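Local coordinates for protein 2-hydroxyisobutyryl-CoA synthetase (PDB 6HDY) that belongs to the ANL superfamily of AMP-binding enzymes and is named as a CoA synthetase, at residues 400-405 and 411-416; 55-60 and 336-341. One frame throughout, in Å; residues are numbered along the deposited sequence.

The two contacts lie on opposite sides of the chain's centre, their own centres about 41 Å apart and their nearest atoms about 20 Å apart. Interaction 2 comes first along the chain and closes before interaction 1 opens. It joins helix 43-64, near the N-terminus, to the run leading into strand 340-347 of the five-stranded antiparallel sheet, bridging 275 intervening residues. Interaction 1 is local, a hairpin of strands 399-403 and 413-419 within the C-terminal AMP-binding family region. The contacts share no helix, strand or sheet: one ties distant parts of the chain together, while the other forms the middle of a small separate sheet.

Interaction 1 of 2, residues 400-405 and 411-416; sequences HRIVIT and DELLLR
The beta hairpin of strands 399-403 and 413-419 forms the middle of the mixed four-stranded sheet in the C-terminal region of this AMP-binding (ANL) enzyme, and Arg401 faces Arg416 in it as an antiparallel hydrogen-bonded pair. Arg401 N donates to Arg416 O at 2.9 Å, and Arg416 N returns a nearly straight bond to Arg401 O at 3.1 Å. Further along, Val403 N reaches Leu414 O at 3.0 Å. Where the strands part, a water takes over: it donates to Val403 O and accepts from Leu414 N at 2.9 Å, so both backbone groups keep a partner.

Between these bonds, Ile402 and Leu415 form a non-hydrogen-bonded pair on one face. Their side chains lie alongside each other and point the same way, with Ile402 CG1 3.8 Å from Leu415 CD2. A chi1 of -50° sets CG1 of Ile402 beside the backbone N and CG2 anti to it, which brings CG2 to Leu413 CD1 at 3.6 Å. Branched aliphatic residues suit this face, which packs on helix 383-391 through Ile402 and Ile386. The other face carries Val403 and Leu414, whose CB atoms are 4.3 Å apart; Leu414 continues onto Phe477 of helix 474-486.

The two arginines share that second face, yet only their CB atoms draw close, at 4.2 Å. Long, flexible arginine suits both places because its charged end can leave the pair: Arg401 bends back toward its own strand and a salt bridge with Glu399, while Arg416 reaches to Glu453. With the ends diverging and each given its own carboxylate, mutual repulsion is probably small, and backbone bonding with apolar contact holds the hairpin itself.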
loop_
_atom_site.group_PDB
_atom_site.type_symbol
_atom_site.label_atom_id
_atom_site.label_comp_id
_atom_site.label_asym_id
_atom_site.label_seq_id
_atom_site.Cartn_x
_atom_site.Cartn_y
_atom_site.Cartn_z
ATOM N N HIS A 400 -23.116 11.812 -10.959
ATOM C CA HIS A 400 -23.463 12.395 -12.258
ATOM C C HIS A 400 -22.285 12.217 -13.210
ATOM O O HIS A 400 -21.171 11.894 -12.770
ATOM C CB HIS A 400 -23.839 13.887 -12.128
ATOM C CG HIS A 400 -22.682 14.793 -11.828
ATOM N ND1 HIS A 400 -22.246 15.003 -10.532
ATOM C CD2 HIS A 400 -21.913 15.530 -12.670
ATOM C CE1 HIS A 400 -21.240 15.859 -10.624
ATOM N NE2 HIS A 400 -20.997 16.196 -11.888
ATOM N N ARG A 401 -22.542 12.418 -14.504
ATOM C CA ARG A 401 -21.551 12.426 -15.572
ATOM C C ARG A 401 -21.844 13.657 -16.423
ATOM O O ARG A 401 -23.006 14.066 -16.567
ATOM C CB ARG A 401 -21.618 11.171 -16.465
ATOM C CG ARG A 401 -21.170 9.836 -15.841
ATOM C CD ARG A 401 -19.661 9.649 -15.688
ATOM N NE ARG A 401 -19.311 9.931 -14.310
ATOM C CZ ARG A 401 -18.890 9.037 -13.429
ATOM N NH1 ARG A 401 -18.604 7.799 -13.809
ATOM N NH2 ARG A 401 -18.722 9.379 -12.171
ATOM N N ILE A 402 -20.786 14.265 -16.954
ATOM C CA ILE A 402 -20.863 15.388 -17.887
ATOM C C ILE A 402 -20.438 14.780 -19.229
ATOM O O ILE A 402 -19.396 14.122 -19.285
ATOM C CB ILE A 402 -19.970 16.581 -17.464
ATOM C CG1 ILE A 402 -20.197 16.973 -15.989
ATOM C CG2 ILE A 402 -20.157 17.767 -18.398
ATOM C CD1 ILE A 402 -18.999 17.665 -15.355
ATOM N N VAL A 403 -21.301 14.880 -20.261
ATOM C CA VAL A 403 -21.033 14.325 -21.592
ATOM C C VAL A 403 -20.750 15.487 -22.557
ATOM O O VAL A 403 -21.608 16.350 -22.774
ATOM C CB VAL A 403 -22.104 13.313 -22.104
ATOM C CG1 VAL A 403 -21.777 12.823 -23.505
ATOM C CG2 VAL A 403 -22.241 12.122 -21.152
ATOM N N ILE A 404 -19.503 15.547 -23.055
ATOM C CA ILE A 404 -19.036 16.634 -23.924
ATOM C C ILE A 404 -18.375 16.147 -25.207
ATOM O O ILE A 404 -18.143 14.952 -25.404
ATOM C CB ILE A 404 -18.081 17.636 -23.166
ATOM C CG1 ILE A 404 -16.650 17.033 -22.957
ATOM C CG2 ILE A 404 -18.690 18.182 -21.856
ATOM C CD1 ILE A 404 -15.519 18.048 -22.633
ATOM N N THR A 405 -18.053 17.112 -26.068
ATOM C CA THR A 405 -17.249 16.932 -27.264
ATOM C C THR A 405 -16.281 18.105 -27.389
ATOM O O THR A 405 -16.700 19.263 -27.294
ATOM C CB THR A 405 -18.081 16.628 -28.528
ATOM O OG1 THR A 405 -17.159 16.244 -29.542
ATOM C CG2 THR A 405 -18.942 17.820 -29.013
ATOM N N ASP A 411 -23.586 23.726 -27.911
ATOM C CA ASP A 411 -24.658 24.695 -27.683
ATOM C C ASP A 411 -25.281 24.519 -26.292
ATOM O O ASP A 411 -25.704 25.504 -25.668
ATOM C CB ASP A 411 -25.724 24.578 -28.780
ATOM C CG ASP A 411 -25.260 25.061 -30.148
ATOM O OD1 ASP A 411 -24.640 26.149 -30.219
ATOM O OD2 ASP A 411 -25.557 24.376 -31.155
ATOM N N GLU A 412 -25.332 23.258 -25.808
ATOM C CA GLU A 412 -25.918 22.914 -24.509
ATOM C C GLU A 412 -25.025 21.954 -23.725
ATOM O O GLU A 412 -24.170 21.271 -24.291
ATOM C CB GLU A 412 -27.337 22.289 -24.654
ATOM C CG GLU A 412 -28.192 22.780 -25.823
ATOM C CD GLU A 412 -28.537 21.703 -26.837
ATOM O OE1 GLU A 412 -27.615 21.194 -27.517
ATOM O OE2 GLU A 412 -29.737 21.354 -26.934
ATOM N N LEU A 413 -25.276 21.877 -22.416
ATOM C CA LEU A 413 -24.603 21.000 -21.484
ATOM C C LEU A 413 -25.424 19.717 -21.304
ATOM O O LEU A 413 -26.578 19.795 -20.910
ATOM C CB LEU A 413 -24.415 21.728 -20.142
ATOM C CG LEU A 413 -23.812 20.904 -18.977
ATOM C CD1 LEU A 413 -22.412 20.395 -19.308
ATOM C CD2 LEU A 413 -23.784 21.716 -17.705
ATOM N N LEU A 414 -24.828 18.542 -21.598
ATOM C CA LEU A 414 -25.500 17.252 -21.433
ATOM C C LEU A 414 -25.061 16.637 -20.099
ATOM O O LEU A 414 -23.857 16.437 -19.867
ATOM C CB LEU A 414 -25.227 16.273 -22.608
ATOM C CG LEU A 414 -25.568 16.714 -24.047
ATOM C CD1 LEU A 414 -25.286 15.599 -25.025
ATOM C CD2 LEU A 414 -27.028 17.152 -24.188
ATOM N N LEU A 415 -26.041 16.355 -19.216
ATOM C CA LEU A 415 -25.782 15.765 -17.897
ATOM C C LEU A 415 -26.583 14.490 -17.692
ATOM O O LEU A 415 -27.734 14.419 -18.114
ATOM C CB LEU A 415 -26.089 16.765 -16.762
ATOM C CG LEU A 415 -25.329 18.112 -16.725
ATOM C CD1 LEU A 415 -25.855 18.999 -15.590
ATOM C CD2 LEU A 415 -23.793 17.901 -16.540
ATOM N N ARG A 416 -25.951 13.468 -17.090
ATOM C CA ARG A 416 -26.566 12.198 -16.700
ATOM C C ARG A 416 -26.528 12.297 -15.184
ATOM O O ARG A 416 -25.440 12.298 -14.605
ATOM C CB ARG A 416 -25.780 10.961 -17.198
ATOM C CG ARG A 416 -25.682 10.831 -18.735
ATOM C CD ARG A 416 -25.264 9.421 -19.135
ATOM N NE ARG A 416 -26.444 8.571 -19.302
ATOM C CZ ARG A 416 -26.462 7.240 -19.259
ATOM N NH1 ARG A 416 -25.342 6.558 -19.037
ATOM N NH2 ARG A 416 -27.605 6.580 -19.421
HETATM O O HOH W 1 -22.064 18.961 -22.525
#

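Interaction 2 of 2, residues 55-60 and 336-341; sequences QQVCQY and PMIRLL
Val57 lays its CG1 methyl against the outer end of Ile338, 3.8 Å from CD1 and 4.0 Å from CG1. The two side chains come from opposing backbones and slide past each other, so the contact runs along their flanks. With CG1 anti to the backbone N (chi1 172°), the valine directs this methyl at the isoleucine. Ile338 also offers its second branch: CG2 lies 4.1 Å from the sulfur of Cys58. A beta-branched residue suits the place, since one side chain can touch two successive positions of the helix, and the short, weakly polar cysteine fits the apolar site in which its SG meets that methyl.

The helix is 43-64, and Ile338 lies in the run that leads into strand 340-347 of the antiparallel sheet, where a G1 beta bulge opposite Tyr327 follows at Arg339 and Leu340. Trp72 of helix 66-74 touches both Cys58 and Ile338, and Phe88 of helix 85-91 also packs on the isoleucine, so the contact belongs to a larger apolar layer between the N-terminal helices and the sheet.

About one helical turn from Val57, Tyr60 meets Pro336 with its ring edge: Pro336 CG lies near the plane of the aromatic ring, 4.3 Å from Tyr60 CE2. Tyrosine combines an apolar rim for the proline with a polar end, and its OH is hydrogen-bonded to the backbone oxygen of Thr333.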
loop_
_atom_site.group_PDB
_atom_site.type_symbol
_atom_site.label_atom_id
_atom_site.label_comp_id
_atom_site.label_asym_id
_atom_site.label_seq_id
_atom_site.Cartn_x
_atom_site.Cartn_y
_atom_site.Cartn_z
ATOM N N GLN A 55 18.178 30.893 -3.799
ATOM C CA GLN A 55 19.528 31.059 -4.333
ATOM C C GLN A 55 20.350 29.780 -4.111
ATOM O O GLN A 55 21.005 29.301 -5.042
ATOM C CB GLN A 55 20.215 32.277 -3.692
ATOM C CG GLN A 55 19.558 33.601 -4.090
ATOM C CD GLN A 55 19.949 34.744 -3.181
ATOM O OE1 GLN A 55 19.956 34.626 -1.952
ATOM N NE2 GLN A 55 20.260 35.886 -3.768
ATOM N N GLN A 56 20.264 29.207 -2.885
ATOM C CA GLN A 56 20.929 27.962 -2.498
ATOM C C GLN A 56 20.454 26.813 -3.406
ATOM O O GLN A 56 21.284 26.117 -3.965
ATOM C CB GLN A 56 20.632 27.609 -1.022
ATOM C CG GLN A 56 21.249 28.504 0.027
ATOM C CD GLN A 56 20.968 28.007 1.435
ATOM O OE1 GLN A 56 20.037 28.485 2.104
ATOM N NE2 GLN A 56 21.799 27.071 1.935
ATOM N N VAL A 57 19.116 26.650 -3.572
ATOM C CA VAL A 57 18.471 25.601 -4.384
ATOM C C VAL A 57 18.914 25.679 -5.861
ATOM O O VAL A 57 19.307 24.662 -6.443
ATOM C CB VAL A 57 16.920 25.614 -4.198
ATOM C CG1 VAL A 57 16.215 24.670 -5.183
ATOM C CG2 VAL A 57 16.546 25.253 -2.757
ATOM N N CYS A 58 18.865 26.885 -6.442
ATOM C CA CYS A 58 19.257 27.135 -7.825
ATOM C C CYS A 58 20.732 26.852 -8.069
ATOM O O CYS A 58 21.087 26.372 -9.144
ATOM C CB CYS A 58 18.865 28.546 -8.252
ATOM S SG CYS A 58 17.103 28.735 -8.613
ATOM N N GLN A 59 21.588 27.123 -7.066
ATOM C CA GLN A 59 23.022 26.843 -7.137
ATOM C C GLN A 59 23.194 25.329 -7.056
ATOM O O GLN A 59 23.974 24.747 -7.812
ATOM C CB GLN A 59 23.768 27.522 -5.980
ATOM C CG GLN A 59 24.026 29.011 -6.195
ATOM C CD GLN A 59 24.190 29.803 -4.909
ATOM O OE1 GLN A 59 24.614 29.287 -3.865
ATOM N NE2 GLN A 59 23.892 31.097 -4.970
ATOM N N TYR A 60 22.410 24.683 -6.174
ATOM C CA TYR A 60 22.444 23.234 -6.010
ATOM C C TYR A 60 22.039 22.537 -7.317
ATOM O O TYR A 60 22.728 21.625 -7.733
ATOM C CB TYR A 60 21.604 22.785 -4.792
ATOM C CG TYR A 60 21.459 21.274 -4.693
ATOM C CD1 TYR A 60 22.455 20.492 -4.104
ATOM C CD2 TYR A 60 20.339 20.623 -5.211
ATOM C CE1 TYR A 60 22.323 19.108 -4.010
ATOM C CE2 TYR A 60 20.217 19.238 -5.150
ATOM C CZ TYR A 60 21.211 18.486 -4.549
ATOM O OH TYR A 60 21.093 17.118 -4.526
ATOM N N PRO A 336 14.607 17.842 -7.404
ATOM C CA PRO A 336 14.003 19.108 -6.945
ATOM C C PRO A 336 13.270 19.805 -8.083
ATOM O O PRO A 336 13.759 19.850 -9.210
ATOM C CB PRO A 336 15.194 19.916 -6.414
ATOM C CG PRO A 336 16.369 19.396 -7.153
ATOM C CD PRO A 336 16.087 17.933 -7.431
ATOM N N MET A 337 12.080 20.276 -7.797
ATOM C CA MET A 337 11.241 20.972 -8.766
ATOM C C MET A 337 11.392 22.468 -8.575
ATOM O O MET A 337 11.143 22.977 -7.479
ATOM C CB MET A 337 9.761 20.585 -8.607
ATOM C CG MET A 337 9.406 19.159 -8.980
ATOM S SD MET A 337 9.759 18.573 -10.650
ATOM C CE MET A 337 9.463 19.875 -11.580
ATOM N N ILE A 338 11.860 23.161 -9.621
ATOM C CA ILE A 338 12.066 24.608 -9.568
ATOM C C ILE A 338 11.156 25.266 -10.586
ATOM O O ILE A 338 11.400 25.211 -11.792
ATOM C CB ILE A 338 13.559 25.049 -9.689
ATOM C CG1 ILE A 338 14.455 24.267 -8.701
ATOM C CG2 ILE A 338 13.690 26.563 -9.469
ATOM C CD1 ILE A 338 15.895 24.340 -8.988
ATOM N N ARG A 339 10.107 25.893 -10.075
ATOM C CA ARG A 339 9.085 26.575 -10.851
ATOM C C ARG A 339 8.345 25.592 -11.752
ATOM O O ARG A 339 8.242 25.795 -12.956
ATOM C CB ARG A 339 9.644 27.825 -11.591
ATOM C CG ARG A 339 9.697 28.999 -10.650
ATOM C CD ARG A 339 10.242 30.293 -11.206
ATOM N NE ARG A 339 9.644 30.723 -12.469
ATOM C CZ ARG A 339 8.540 31.451 -12.592
ATOM N NH1 ARG A 339 7.834 31.791 -11.519
ATOM N NH2 ARG A 339 8.118 31.824 -13.789
ATOM N N LEU A 340 7.815 24.517 -11.158
ATOM C CA LEU A 340 6.988 23.574 -11.918
ATOM C C LEU A 340 5.581 24.157 -12.081
ATOM O O LEU A 340 4.948 24.573 -11.101
ATOM C CB LEU A 340 6.928 22.161 -11.291
ATOM C CG LEU A 340 5.952 21.109 -11.899
ATOM C CD1 LEU A 340 6.410 20.648 -13.290
ATOM C CD2 LEU A 340 5.791 19.901 -10.967
ATOM N N LEU A 341 5.131 24.204 -13.343
ATOM C CA LEU A 341 3.817 24.673 -13.749
ATOM C C LEU A 341 2.786 23.569 -13.404
ATOM O O LEU A 341 2.932 22.438 -13.854
ATOM C CB LEU A 341 3.835 24.993 -15.260
ATOM C CG LEU A 341 2.495 25.352 -15.936
ATOM C CD1 LEU A 341 1.873 26.597 -15.316
ATOM C CD2 LEU A 341 2.688 25.571 -17.428
#